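Local coordinates for avidin-related protein 2 (Gallus gallus, PDB 1WBI) that binds biotin in the end of a tetrameric avidin-family beta-barrel, at residues A[93-98]-A[118-123]. Numbering follows the deposited sequence.
Sequences VLKTKW and NNDFTR. With BTN (biotin), chain I.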
ATOM      1  N   VAL A  93       0.060 -22.130  -0.003  1.00 12.22           N
ATOM      2  CA  VAL A  93      -0.717 -20.887   0.137  1.00 12.08           C
ATOM      3  C   VAL A  93       0.056 -19.754  -0.535  1.00 11.33           C
ATOM      4  O   VAL A  93       1.272 -19.587  -0.288  1.00 11.05           O
ATOM      5  CB  VAL A  93      -0.954 -20.513   1.592  1.00 12.20           C
ATOM      6  CG1 VAL A  93      -1.695 -19.213   1.707  1.00 11.90           C
ATOM      7  CG2 VAL A  93      -1.707 -21.632   2.315  1.00 12.78           C
ATOM      8  N   LEU A  94      -0.601 -18.986  -1.412  1.00 10.98           N
ATOM      9  CA  LEU A  94      -0.063 -17.757  -1.972  1.00 10.71           C
ATOM     10  C   LEU A  94      -0.488 -16.600  -1.104  1.00 11.10           C
ATOM     11  O   LEU A  94      -1.678 -16.311  -0.989  1.00 11.94           O
ATOM     12  CB  LEU A  94      -0.508 -17.516  -3.411  1.00 11.70           C
ATOM     13  CG  LEU A  94      -0.411 -18.680  -4.350  1.00 11.31           C
ATOM     14  CD1 LEU A  94      -0.804 -18.167  -5.720  1.00 11.98           C
ATOM     15  CD2 LEU A  94       0.993 -19.284  -4.388  1.00 12.96           C
ATOM     16  N   LYS A  95       0.450 -16.001  -0.412  1.00  9.29           N
ATOM     17  CA  LYS A  95       0.165 -14.798   0.380  1.00  9.40           C
ATOM     18  C   LYS A  95       0.494 -13.596  -0.467  1.00 10.37           C
ATOM     19  O   LYS A  95       1.677 -13.400  -0.862  1.00 10.01           O
ATOM     20  CB  LYS A  95       1.001 -14.766   1.665  1.00 10.39           C
ATOM     21  CG  LYS A  95       0.716 -15.898   2.626  1.00 11.83           C
ATOM     22  CD  LYS A  95      -0.635 -15.800   3.267  1.00 13.13           C
ATOM     23  CE  LYS A  95      -0.770 -14.608   4.197  1.00 14.88           C
ATOM     24  NZ  LYS A  95      -2.023 -14.668   5.042  1.00 15.55           N
ATOM     25  N   THR A  96      -0.535 -12.846  -0.889  1.00 10.16           N
ATOM     26  CA  THR A  96      -0.336 -11.735  -1.812  1.00  9.92           C
ATOM     27  C   THR A  96      -0.856 -10.400  -1.286  1.00  9.69           C
ATOM     28  O   THR A  96      -1.780 -10.309  -0.435  1.00  9.80           O
ATOM     29  CB  THR A  96      -0.980 -11.916  -3.231  1.00  9.30           C
ATOM     30  OG1 THR A  96      -2.413 -11.741  -3.161  1.00 11.30           O
ATOM     31  CG2 THR A  96      -0.650 -13.290  -3.801  1.00 10.36           C
ATOM     32  N   LYS A  97      -0.267  -9.351  -1.826  1.00  9.00           N
ATOM     33  CA  LYS A  97      -0.768  -7.996  -1.732  1.00  9.57           C
ATOM     34  C   LYS A  97      -0.926  -7.484  -3.147  1.00  8.87           C
ATOM     35  O   LYS A  97      -0.227  -7.925  -4.071  1.00  9.00           O
ATOM     36  CB  LYS A  97       0.135  -7.114  -0.884  1.00 11.88           C
ATOM     37  CG  LYS A  97      -0.025  -7.582   0.585  1.00 15.14           C
ATOM     38  CD  LYS A  97       0.888  -7.104   1.614  1.00 17.01           C
ATOM     39  CE  LYS A  97       0.604  -7.648   3.012  0.50 17.10           C
ATOM     40  NZ  LYS A  97      -1.147  -7.933   3.112  0.70 22.13           N
ATOM     41  N   TRP A  98      -1.860  -6.563  -3.333  1.00  9.37           N
ATOM     42  CA  TRP A  98      -2.190  -6.058  -4.647  1.00  8.03           C
ATOM     43  C   TRP A  98      -2.407  -4.578  -4.649  1.00  7.37           C
ATOM     44  O   TRP A  98      -2.740  -3.961  -3.612  1.00  7.83           O
ATOM     45  CB  TRP A  98      -3.413  -6.804  -5.271  1.00  8.81           C
ATOM     46  CG  TRP A  98      -4.689  -6.807  -4.471  1.00  9.05           C
ATOM     47  CD1 TRP A  98      -5.176  -7.859  -3.756  1.00  9.74           C
ATOM     48  CD2 TRP A  98      -5.638  -5.746  -4.330  1.00  9.41           C
ATOM     49  NE1 TRP A  98      -6.370  -7.508  -3.157  1.00  9.13           N
ATOM     50  CE2 TRP A  98      -6.683  -6.222  -3.522  1.00  8.67           C
ATOM     51  CE3 TRP A  98      -5.745  -4.464  -4.878  1.00 10.12           C
ATOM     52  CZ2 TRP A  98      -7.793  -5.405  -3.164  1.00  8.95           C
ATOM     53  CZ3 TRP A  98      -6.828  -3.684  -4.555  1.00  9.87           C
ATOM     54  CH2 TRP A  98      -7.859  -4.160  -3.700  1.00  9.46           C
ATOM     55  N   ASN A 118      -5.122  -7.146  -0.184  1.00  9.92           N
ATOM     56  CA  ASN A 118      -4.472  -8.420   0.026  1.00 10.37           C
ATOM     57  C   ASN A 118      -5.339  -9.543  -0.480  1.00 10.96           C
ATOM     58  O   ASN A 118      -6.569  -9.419  -0.589  1.00 11.95           O
ATOM     59  CB  ASN A 118      -4.208  -8.618   1.524  1.00 10.66           C
ATOM     60  CG  ASN A 118      -5.452  -8.422   2.375  1.00 13.78           C
ATOM     61  OD1 ASN A 118      -5.804  -7.313   2.760  1.00 22.62           O
ATOM     62  ND2 ASN A 118      -6.106  -9.515   2.677  1.00 23.29           N
ATOM     63  N   ASN A 119      -4.726 -10.687  -0.730  1.00 11.05           N
ATOM     64  CA  ASN A 119      -5.470 -11.889  -1.059  1.00 11.09           C
ATOM     65  C   ASN A 119      -4.626 -13.090  -0.735  1.00 11.53           C
ATOM     66  O   ASN A 119      -3.418 -13.117  -1.026  1.00 10.38           O
ATOM     67  CB  ASN A 119      -5.839 -11.981  -2.529  1.00 11.34           C
ATOM     68  CG  ASN A 119      -7.124 -11.254  -2.916  1.00 12.16           C
ATOM     69  OD1 ASN A 119      -7.097 -10.498  -3.841  1.00 10.27           O
ATOM     70  ND2 ASN A 119      -8.269 -11.608  -2.305  1.00 11.95           N
ATOM     71  N   ASP A 120      -5.246 -14.107  -0.187  1.00 10.83           N
ATOM     72  CA  ASP A 120      -4.605 -15.415  -0.033  1.00 11.89           C
ATOM     73  C   ASP A 120      -5.209 -16.372  -1.060  1.00 11.56           C
ATOM     74  O   ASP A 120      -6.459 -16.430  -1.215  1.00 12.48           O
ATOM     75  CB  ASP A 120      -4.854 -15.988   1.335  1.00 12.52           C
ATOM     76  CG  ASP A 120      -4.161 -15.196   2.453  1.00 17.08           C
ATOM     77  OD1 ASP A 120      -3.353 -14.304   2.204  1.00 21.11           O
ATOM     78  OD2 ASP A 120      -4.386 -15.589   3.607  1.00 25.11           O
ATOM     79  N   PHE A 121      -4.374 -17.107  -1.771  1.00 11.78           N
ATOM     80  CA  PHE A 121      -4.823 -18.088  -2.762  1.00 12.23           C
ATOM     81  C   PHE A 121      -4.453 -19.487  -2.306  1.00 12.97           C
ATOM     82  O   PHE A 121      -3.363 -19.695  -1.747  1.00 11.65           O
ATOM     83  CB  PHE A 121      -4.176 -17.885  -4.124  1.00 11.59           C
ATOM     84  CG  PHE A 121      -4.513 -16.568  -4.826  1.00 11.02           C
ATOM     85  CD1 PHE A 121      -5.364 -16.554  -5.921  1.00 11.16           C
ATOM     86  CD2 PHE A 121      -3.954 -15.368  -4.411  1.00 11.29           C
ATOM     87  CE1 PHE A 121      -5.617 -15.387  -6.615  1.00 11.79           C
ATOM     88  CE2 PHE A 121      -4.209 -14.211  -5.066  1.00 10.39           C
ATOM     89  CZ  PHE A 121      -5.060 -14.196  -6.185  1.00 11.74           C
ATOM     90  N   THR A 122      -5.320 -20.438  -2.611  1.00 13.04           N
ATOM     91  CA  THR A 122      -5.054 -21.870  -2.398  1.00 14.17           C
ATOM     92  C   THR A 122      -5.372 -22.606  -3.684  1.00 14.26           C
ATOM     93  O   THR A 122      -6.131 -22.120  -4.542  1.00 13.09           O
ATOM     94  CB  THR A 122      -5.881 -22.444  -1.257  1.00 15.03           C
ATOM     95  OG1 THR A 122      -7.249 -22.090  -1.456  1.00 18.95           O
ATOM     96  CG2 THR A 122      -5.403 -21.888   0.091  1.00 17.71           C
ATOM     97  N   ARG A 123      -4.804 -23.796  -3.831  1.00 15.41           N
ATOM     98  CA  ARG A 123      -4.941 -24.560  -5.069  1.00 17.13           C
ATOM     99  C   ARG A 123      -6.335 -25.145  -5.053  1.00 18.65           C
ATOM    100  O   ARG A 123      -6.839 -25.557  -4.010  1.00 18.09           O
ATOM    101  CB  ARG A 123      -3.851 -25.646  -5.174  1.00 17.77           C
ATOM    102  CG  ARG A 123      -3.617 -26.117  -6.578  1.00 17.69           C
ATOM    103  CD  ARG A 123      -2.540 -27.114  -6.673  1.00 17.07           C
ATOM    104  NE  ARG A 123      -1.181 -26.559  -6.658  1.00 15.48           N
ATOM    105  CZ  ARG A 123      -0.597 -25.987  -7.701  1.00 14.96           C
ATOM    106  NH1 ARG A 123      -1.244 -25.791  -8.845  1.00 17.62           N
ATOM    107  NH2 ARG A 123       0.654 -25.615  -7.604  1.00 14.60           N
TER
HETATM  108  C11 BTN I1001     -12.462  -3.657 -12.071  1.00 14.36           C
HETATM  109  O11 BTN I1001     -12.643  -2.810 -12.999  1.00 15.64           O
HETATM  110  O12 BTN I1001     -13.029  -3.469 -10.959  1.00 14.66           O
HETATM  111  C10 BTN I1001     -11.575  -4.819 -12.378  1.00 13.71           C
HETATM  112  C9  BTN I1001     -11.622  -5.919 -11.347  1.00 11.81           C
HETATM  113  C8  BTN I1001     -10.758  -5.619 -10.103  1.00 10.41           C
HETATM  114  C7  BTN I1001     -10.783  -6.824  -9.154  1.00 11.59           C
HETATM  115  C2  BTN I1001      -9.859  -6.712  -7.900  1.00  9.92           C
HETATM  116  S1  BTN I1001      -8.164  -6.950  -8.234  1.00 10.03           S
HETATM  117  C6  BTN I1001      -7.841  -7.009  -6.462  1.00 10.80           C
HETATM  118  C5  BTN I1001      -8.999  -7.785  -5.855  1.00  8.38           C
HETATM  119  N1  BTN I1001      -8.721  -9.188  -5.837  1.00  9.89           N
HETATM  120  C3  BTN I1001      -9.599  -9.822  -6.618  1.00  9.37           C
HETATM  121  O3  BTN I1001      -9.585 -11.147  -6.783  1.00 10.29           O
HETATM  122  N2  BTN I1001     -10.409  -9.014  -7.219  1.00  9.97           N
HETATM  123  C4  BTN I1001     -10.217  -7.665  -6.770  1.00 10.22           C
HETATM  124  O   HOH W   1      -2.256 -11.895   1.831  1.00 22.93           O
HETATM  125  O   HOH W   2      -2.962  -5.412   2.726  1.00 32.74           O
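The carbonyl of Asn119 takes two hydrogen bonds from one residue, Thr96: the backbone N approaches nearly along the C=O axis, while OG1, 2.7 Å from Asn119 O, comes in 24° off the plane of that carbonyl. A chi1 of 75° tucks OG1 in between the two backbone arms of Thr96, from where it also meets the edge of the Phe121 ring at CE2. Segments 93-98 and 118-123 run antiparallel, on the last two strands of the avidin barrel in chain order, and Leu94 and Phe121 form a hydrogen-bonded pair; Leu94 CD1 lies 3.7 Å from Phe121 CB. On the other face of the sheet Lys95, bent at chi2 and chi3, folds back to Asp120 in a salt bridge, NZ meeting OD2 on its syn side at 2.9 Å. Biotin C6 rests on the middle of the Trp98 indole face, 3.2 Å from its plane, and biotin N1 donates to Asn119 OD1 at 2.9 Å in a fairly straight bond. Asp16 OD1 accepts from Asn119 ND2 and should fix the amide's rotation. The chemistry thus divides by face: a salt bridge outside, an acceptor probably held ready by Asp16 and an aromatic wall for biotin inside.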